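Local atomic coordinates of ethylbenzene dehydrogenase alpha-subunit (Aromatoleum aromaticum, PDB entry 2IVF), a protein that belongs to the molybdopterin oxidoreductase family and holds a molybdenum atom, two pterin-based dinucleotide ligands and an iron/sulfur cluster. Residues Leu188-Val193 against Asn218-Asp223; Ala195-Trp200 against Met661-Ser666. One frame throughout, in Å; residues are numbered along the deposited sequence.

Contact 1: Leu188-Val193 against Asn218-Asp223; sequences LDAPHV and NVDIGD. With MO (molybdenum atom), chain L; MD1 (phosphoric acid 4-(2-amino-4-oxo-3,4,5,6,-tetrahydro-pteridin-6-yl)-2-hydroxy-3,4-dimercapto-but-3-en-yl ester guanylate ester), chain N; ACT (acetate ion), chain E.
Ala190 and Asp220 make the closest approach between the segments, the methyl CB of Ala190 lying 3.2 Å from the carboxylate oxygen OD2 of Asp220. With CG swung opposite the backbone N (chi1 -171°), Asp220 extends from helix 217-221 toward the loop. Further along, the tip of Ile221, CD1, comes obliquely to the His192 ring, 3.5 Å from NE2, while CB and CG2 of Ile221 rest against the dithiolene carbons of MD1.

The carboxylates of Asp189 and Asp220 also come close, OD1 of Asp189 standing 4.2 Å from OD2 of Asp220. A water donates to both residues, to Asp189 OD1 and Asp220 OD1. Lys614 forms salt bridges to both carboxylates and Arg613 another to Asp220, which probably offsets the like charges; Tyr603 bonds Asp189 OD2.

This is one wall of the molybdenum site of a molybdopterin oxidoreductase: after the helix, Gly222 takes a positive phi (98°) and the chain delivers Asp223, whose OD2 binds molybdenum at 2.0 Å beside S12 and S13 of MD1, with an acetate oxygen and two atoms from outside the segments completing the metal's ligands.

His192 is fixed by hydrogen bonds at both ring nitrogens. ND1 accepts from Val193 N at 2.9 Å, nearly in the ring plane, and NE2 donates to the metal-bound acetate oxygen O at 2.7 Å with an N-H...O angle of 163°. The acetate probably comes from the crystallisation liquor.

Contact 2: Ala195-Trp200 against Met661-Ser666; sequences AGSIAW and MTTPCS. With MD1 (phosphoric acid 4-(2-amino-4-oxo-3,4,5,6,-tetrahydro-pteridin-6-yl)-2-hydroxy-3,4-dimercapto-but-3-en-yl ester guanylate ester), chain N.
Ser197 and Thr663 bring the two backbones closest, CA to CA 6.9 Å, where the first turn of helix 197-210 faces the loop that leaves strand 659-661. Their side chains meet through carbon alone: CB of Ser197 lies 3.7 Å from the methyl CG2 of Thr663. Thr663 has CG2 turned away from its own carbonyl carbon and beside the backbone N, which puts the methyl rather than the hydroxyl against the serine.

The hydroxyl of Ser197 sits between the backbone N and the carbonyl carbon (chi1 62°). From there OG comes within 3.6 Å of Met661 O, too long for a bond, and its hydrogen bond goes to OE1 of Glu660. A water joins the backbones instead, accepting from Ser197 N at 2.9 Å and donating to Met661 O at 2.8 Å.

Here the chain begins a helix, with Gly196 at the N-cap, its O accepting from Trp200 N. Glu660 takes Ser197 OG on one carboxylate oxygen and Ile198 N on the other, so that a negative group meets the helix start, where the dipole would be expected to favour it. Met488 of helix 486-493 packs on both Ser197 and Thr663.

Just ahead of the cap, Ala195 lies over the face of the guanine of MD1, with CB 3.4 Å from N1 and CA 3.3 Å from C6. On the other segment, Thr662 OG1 is hydrogen-bonded to Ser91 of the iron/sulfur cluster pocket.

In the fold
Along the chain the segments alternate: 188-193, 195-200, 218-223 and finally 661-666, all in the molybdopterin oxidoreductase part of the chain. Strand 186-188, outermost in a six-stranded mixed sheet, leads into the loop of contact 1, which runs on into helix 197-210 of contact 2. The contact centres are 14 Å apart, yet they touch: Trp200 NE1 makes a weak hydrogen bond to Pro191 O, and Val193 CG1 lies 3.9 Å from Thr663 CG2. MD1 spans both, its sulfur end at contact 1 and its guanine at contact 2. The short run from His192 to Ala195 therefore reaches from the metal end of the ligand to its base.

Contact 1: Leu188-Val193 against Asn218-Asp223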
# COMPACT_ATOMS: atom_id res chain seq x y z
N LEU A 188 -27.11 5.16 -8.54
CA LEU A 188 -25.92 5.44 -7.78
C LEU A 188 -25.23 4.09 -7.71
O LEU A 188 -25.61 3.21 -6.95
CB LEU A 188 -26.27 5.94 -6.38
CG LEU A 188 -25.11 6.13 -5.41
CD1 LEU A 188 -23.92 6.88 -6.04
CD2 LEU A 188 -25.63 6.85 -4.14
N ASP A 189 -24.23 3.93 -8.54
CA ASP A 189 -23.67 2.60 -8.78
C ASP A 189 -22.70 2.25 -7.69
O ASP A 189 -21.58 2.72 -7.71
CB ASP A 189 -22.98 2.62 -10.12
CG ASP A 189 -22.48 1.26 -10.55
OD1 ASP A 189 -22.63 0.28 -9.77
OD2 ASP A 189 -21.93 1.18 -11.68
N ALA A 190 -23.12 1.42 -6.75
CA ALA A 190 -22.20 0.70 -5.88
C ALA A 190 -21.16 1.65 -5.24
O ALA A 190 -19.95 1.38 -5.29
CB ALA A 190 -21.48 -0.51 -6.67
N PRO A 191 -21.62 2.74 -4.58
CA PRO A 191 -20.59 3.60 -3.98
C PRO A 191 -19.91 2.90 -2.83
O PRO A 191 -20.59 2.22 -2.03
CB PRO A 191 -21.41 4.80 -3.43
CG PRO A 191 -22.74 4.23 -3.19
CD PRO A 191 -22.96 3.22 -4.27
N HIS A 192 -18.59 3.08 -2.72
CA HIS A 192 -17.85 2.60 -1.58
C HIS A 192 -17.82 3.67 -0.50
O HIS A 192 -18.54 4.66 -0.60
CB HIS A 192 -16.45 2.11 -1.98
CG HIS A 192 -16.01 0.89 -1.24
ND1 HIS A 192 -16.17 0.76 0.12
CD2 HIS A 192 -15.36 -0.23 -1.66
CE1 HIS A 192 -15.71 -0.42 0.50
NE2 HIS A 192 -15.20 -1.03 -0.55
N VAL A 193 -17.05 3.48 0.56
CA VAL A 193 -17.08 4.34 1.71
C VAL A 193 -15.84 5.24 1.72
O VAL A 193 -15.60 5.96 2.69
CB VAL A 193 -17.25 3.52 3.02
CG1 VAL A 193 -17.54 4.42 4.24
CG2 VAL A 193 -18.37 2.50 2.81
N ASN A 218 -20.94 -4.46 -2.08
CA ASN A 218 -20.09 -5.62 -1.80
C ASN A 218 -20.10 -6.70 -2.84
O ASN A 218 -19.07 -7.31 -3.12
CB ASN A 218 -20.44 -6.21 -0.44
CG ASN A 218 -19.61 -5.62 0.60
OD1 ASN A 218 -19.85 -4.50 1.05
ND2 ASN A 218 -18.52 -6.31 0.93
N VAL A 219 -21.26 -6.94 -3.40
CA VAL A 219 -21.40 -7.91 -4.48
C VAL A 219 -20.67 -7.34 -5.74
O VAL A 219 -20.08 -8.10 -6.53
CB VAL A 219 -22.86 -8.18 -4.71
CG1 VAL A 219 -23.10 -9.23 -5.83
CG2 VAL A 219 -23.50 -8.64 -3.35
N ASP A 220 -20.70 -6.01 -5.88
CA ASP A 220 -20.15 -5.36 -7.06
C ASP A 220 -18.61 -5.42 -7.04
O ASP A 220 -17.97 -5.68 -8.07
CB ASP A 220 -20.67 -3.93 -7.18
CG ASP A 220 -20.30 -3.29 -8.51
OD1 ASP A 220 -20.77 -3.77 -9.59
OD2 ASP A 220 -19.55 -2.29 -8.47
N ILE A 221 -18.03 -5.21 -5.87
CA ILE A 221 -16.57 -5.25 -5.73
C ILE A 221 -16.04 -6.67 -5.71
O ILE A 221 -15.01 -6.95 -6.30
CB ILE A 221 -16.08 -4.44 -4.55
CG1 ILE A 221 -16.69 -4.93 -3.21
CG2 ILE A 221 -16.39 -2.95 -4.76
CD1 ILE A 221 -16.48 -3.99 -2.01
N GLY A 222 -16.80 -7.57 -5.09
CA GLY A 222 -16.37 -8.95 -4.95
C GLY A 222 -15.75 -9.28 -3.63
O GLY A 222 -14.77 -10.03 -3.60
N ASP A 223 -16.30 -8.69 -2.55
CA ASP A 223 -15.92 -8.96 -1.16
C ASP A 223 -17.03 -9.65 -0.41
O ASP A 223 -17.92 -9.01 0.15
CB ASP A 223 -15.61 -7.69 -0.42
CG ASP A 223 -14.38 -7.02 -0.94
OD1 ASP A 223 -13.59 -7.72 -1.58
OD2 ASP A 223 -14.22 -5.80 -0.74
MO MO L . -12.69 -4.56 -1.27
PB MD1 N . -13.46 1.60 -6.21
O3B MD1 N . -12.04 2.28 -6.05
O1B MD1 N . -14.21 1.87 -4.96
O2B MD1 N . -14.04 1.81 -7.56
O3A MD1 N . -13.07 0.07 -6.19
C10 MD1 N . -13.00 -0.71 -4.98
C11 MD1 N . -12.42 -2.04 -5.42
O11 MD1 N . -10.99 -1.77 -5.56
C12 MD1 N . -12.60 -3.08 -4.34
S12 MD1 N . -12.98 -2.65 -2.73
C13 MD1 N . -12.40 -4.41 -4.60
S13 MD1 N . -12.54 -5.59 -3.40
C14 MD1 N . -12.07 -4.92 -5.95
N15 MD1 N . -10.84 -5.62 -6.13
C16 MD1 N . -10.41 -6.00 -7.37
C15 MD1 N . -9.27 -6.78 -7.44
O14 MD1 N . -8.64 -7.12 -6.41
N17 MD1 N . -8.85 -7.06 -8.70
C17 MD1 N . -9.57 -6.66 -9.83
N16 MD1 N . -9.08 -7.02 -11.01
N18 MD1 N . -10.71 -5.95 -9.72
C20 MD1 N . -11.13 -5.63 -8.51
N8 MD1 N . -12.30 -4.96 -8.39
C7 MD1 N . -12.85 -4.47 -7.15
PA MD1 N . -11.32 3.53 -6.77
O1A MD1 N . -10.29 3.99 -5.79
O2A MD1 N . -10.84 3.08 -8.09
O5' MD1 N . -12.43 4.63 -6.96
C5' MD1 N . -12.88 5.29 -5.79
C4' MD1 N . -12.84 6.75 -5.99
O4' MD1 N . -13.15 7.28 -4.71
C1' MD1 N . -12.47 8.53 -4.67
N9 MD1 N . -12.29 9.09 -3.32
C4 MD1 N . -13.00 10.10 -2.85
N3 MD1 N . -14.01 10.79 -3.43
C2 MD1 N . -14.62 11.77 -2.77
N2 MD1 N . -15.64 12.46 -3.34
N1 MD1 N . -14.13 12.11 -1.52
C6 MD1 N . -13.12 11.45 -0.87
O6 MD1 N . -12.81 11.79 0.27
C5 MD1 N . -12.52 10.38 -1.56
N7 MD1 N . -11.53 9.54 -1.30
C8 MD1 N . -11.40 8.76 -2.37
C2' MD1 N . -11.10 8.25 -5.29
O2' MD1 N . -10.46 9.43 -5.84
C3' MD1 N . -11.41 7.17 -6.33
O3' MD1 N . -11.36 7.69 -7.69
C ACT E . -14.28 -3.77 1.10
O ACT E . -14.07 -3.40 -0.04
OXT ACT E . -13.37 -4.54 1.54
CH3 ACT E . -15.50 -3.36 1.84
O HOH W 1 -23.00 -2.42 -10.47

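Contact 2: Ala195-Trp200 against Met661-Ser666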
# COMPACT_ATOMS: atom_id res chain seq x y z
N ALA A 195 -15.00 7.99 0.51
CA ALA A 195 -15.25 9.42 0.64
C ALA A 195 -15.66 9.73 2.06
O ALA A 195 -15.78 10.89 2.42
CB ALA A 195 -16.37 9.85 -0.32
N GLY A 196 -15.94 8.67 2.83
CA GLY A 196 -16.38 8.81 4.20
C GLY A 196 -17.74 8.17 4.43
O GLY A 196 -18.55 8.11 3.54
N SER A 197 -17.92 7.69 5.65
CA SER A 197 -19.19 7.14 6.12
C SER A 197 -20.32 8.12 5.90
O SER A 197 -21.43 7.71 5.57
CB SER A 197 -19.08 6.73 7.61
OG SER A 197 -18.80 7.84 8.42
N ILE A 198 -20.03 9.41 6.05
CA ILE A 198 -21.04 10.43 5.92
C ILE A 198 -21.36 10.62 4.44
O ILE A 198 -22.50 10.71 4.07
CB ILE A 198 -20.58 11.77 6.56
CG1 ILE A 198 -20.31 11.63 8.07
CG2 ILE A 198 -21.62 12.89 6.32
CD1 ILE A 198 -19.52 12.79 8.67
N ALA A 199 -20.34 10.61 3.60
CA ALA A 199 -20.56 10.63 2.14
C ALA A 199 -21.34 9.39 1.67
O ALA A 199 -22.21 9.50 0.83
CB ALA A 199 -19.21 10.69 1.44
N TRP A 200 -21.04 8.22 2.22
CA TRP A 200 -21.80 6.99 1.89
C TRP A 200 -23.26 7.15 2.33
O TRP A 200 -24.23 6.94 1.54
CB TRP A 200 -21.14 5.72 2.50
CG TRP A 200 -21.79 4.52 1.90
CD1 TRP A 200 -21.39 3.84 0.79
CD2 TRP A 200 -23.04 3.95 2.29
NE1 TRP A 200 -22.28 2.83 0.52
CE2 TRP A 200 -23.30 2.88 1.42
CE3 TRP A 200 -23.91 4.18 3.36
CZ2 TRP A 200 -24.42 2.07 1.54
CZ3 TRP A 200 -25.09 3.39 3.44
CH2 TRP A 200 -25.30 2.34 2.54
N MET A 661 -15.44 9.97 10.65
CA MET A 661 -15.04 8.93 11.55
C MET A 661 -14.70 7.74 10.69
O MET A 661 -15.40 7.51 9.70
CB MET A 661 -16.22 8.57 12.39
CG MET A 661 -15.96 7.66 13.50
SD MET A 661 -17.43 7.73 14.57
CE MET A 661 -18.64 7.11 13.45
N THR A 662 -13.67 6.98 11.06
CA THR A 662 -13.33 5.79 10.29
C THR A 662 -14.41 4.71 10.46
O THR A 662 -15.34 4.86 11.23
CB THR A 662 -11.99 5.28 10.72
OG1 THR A 662 -12.03 5.03 12.12
CG2 THR A 662 -10.92 6.31 10.43
N THR A 663 -14.34 3.67 9.64
CA THR A 663 -15.34 2.62 9.63
C THR A 663 -14.64 1.31 9.87
O THR A 663 -14.31 0.58 8.93
CB THR A 663 -16.07 2.54 8.28
OG1 THR A 663 -15.12 2.31 7.22
CG2 THR A 663 -16.81 3.85 8.02
N PRO A 664 -14.37 1.02 11.13
CA PRO A 664 -13.58 -0.19 11.46
C PRO A 664 -14.42 -1.49 11.41
O PRO A 664 -15.68 -1.48 11.48
CB PRO A 664 -13.17 0.08 12.91
CG PRO A 664 -14.32 0.83 13.44
CD PRO A 664 -14.77 1.73 12.35
N CYS A 665 -13.72 -2.61 11.36
CA CYS A 665 -14.33 -3.89 11.58
C CYS A 665 -13.58 -4.54 12.75
O CYS A 665 -12.80 -3.89 13.47
CB CYS A 665 -14.21 -4.70 10.32
SG CYS A 665 -12.50 -5.05 9.85
N SER A 666 -13.84 -5.83 12.96
CA SER A 666 -13.19 -6.58 14.03
C SER A 666 -11.66 -6.49 14.06
O SER A 666 -11.08 -6.52 15.15
CB SER A 666 -13.62 -8.06 13.96
OG SER A 666 -13.25 -8.63 12.72
PB MD1 N . -13.46 1.60 -6.21
O3B MD1 N . -12.04 2.28 -6.05
O1B MD1 N . -14.21 1.87 -4.96
O2B MD1 N . -14.04 1.81 -7.56
O3A MD1 N . -13.07 0.07 -6.19
C10 MD1 N . -13.00 -0.71 -4.98
C11 MD1 N . -12.42 -2.04 -5.42
O11 MD1 N . -10.99 -1.77 -5.56
C12 MD1 N . -12.60 -3.08 -4.34
S12 MD1 N . -12.98 -2.65 -2.73
C13 MD1 N . -12.40 -4.41 -4.60
S13 MD1 N . -12.54 -5.59 -3.40
C14 MD1 N . -12.07 -4.92 -5.95
N15 MD1 N . -10.84 -5.62 -6.13
C16 MD1 N . -10.41 -6.00 -7.37
C15 MD1 N . -9.27 -6.78 -7.44
O14 MD1 N . -8.64 -7.12 -6.41
N17 MD1 N . -8.85 -7.06 -8.70
C17 MD1 N . -9.57 -6.66 -9.83
N16 MD1 N . -9.08 -7.02 -11.01
N18 MD1 N . -10.71 -5.95 -9.72
C20 MD1 N . -11.13 -5.63 -8.51
N8 MD1 N . -12.30 -4.96 -8.39
C7 MD1 N . -12.85 -4.47 -7.15
PA MD1 N . -11.32 3.53 -6.77
O1A MD1 N . -10.29 3.99 -5.79
O2A MD1 N . -10.84 3.08 -8.09
O5' MD1 N . -12.43 4.63 -6.96
C5' MD1 N . -12.88 5.29 -5.79
C4' MD1 N . -12.84 6.75 -5.99
O4' MD1 N . -13.15 7.28 -4.71
C1' MD1 N . -12.47 8.53 -4.67
N9 MD1 N . -12.29 9.09 -3.32
C4 MD1 N . -13.00 10.10 -2.85
N3 MD1 N . -14.01 10.79 -3.43
C2 MD1 N . -14.62 11.77 -2.77
N2 MD1 N . -15.64 12.46 -3.34
N1 MD1 N . -14.13 12.11 -1.52
C6 MD1 N . -13.12 11.45 -0.87
O6 MD1 N . -12.81 11.79 0.27
C5 MD1 N . -12.52 10.38 -1.56
N7 MD1 N . -11.53 9.54 -1.30
C8 MD1 N . -11.40 8.76 -2.37
C2' MD1 N . -11.10 8.25 -5.29
O2' MD1 N . -10.46 9.43 -5.84
C3' MD1 N . -11.41 7.17 -6.33
O3' MD1 N . -11.36 7.69 -7.69
O HOH W 2 -15.40 7.03 6.97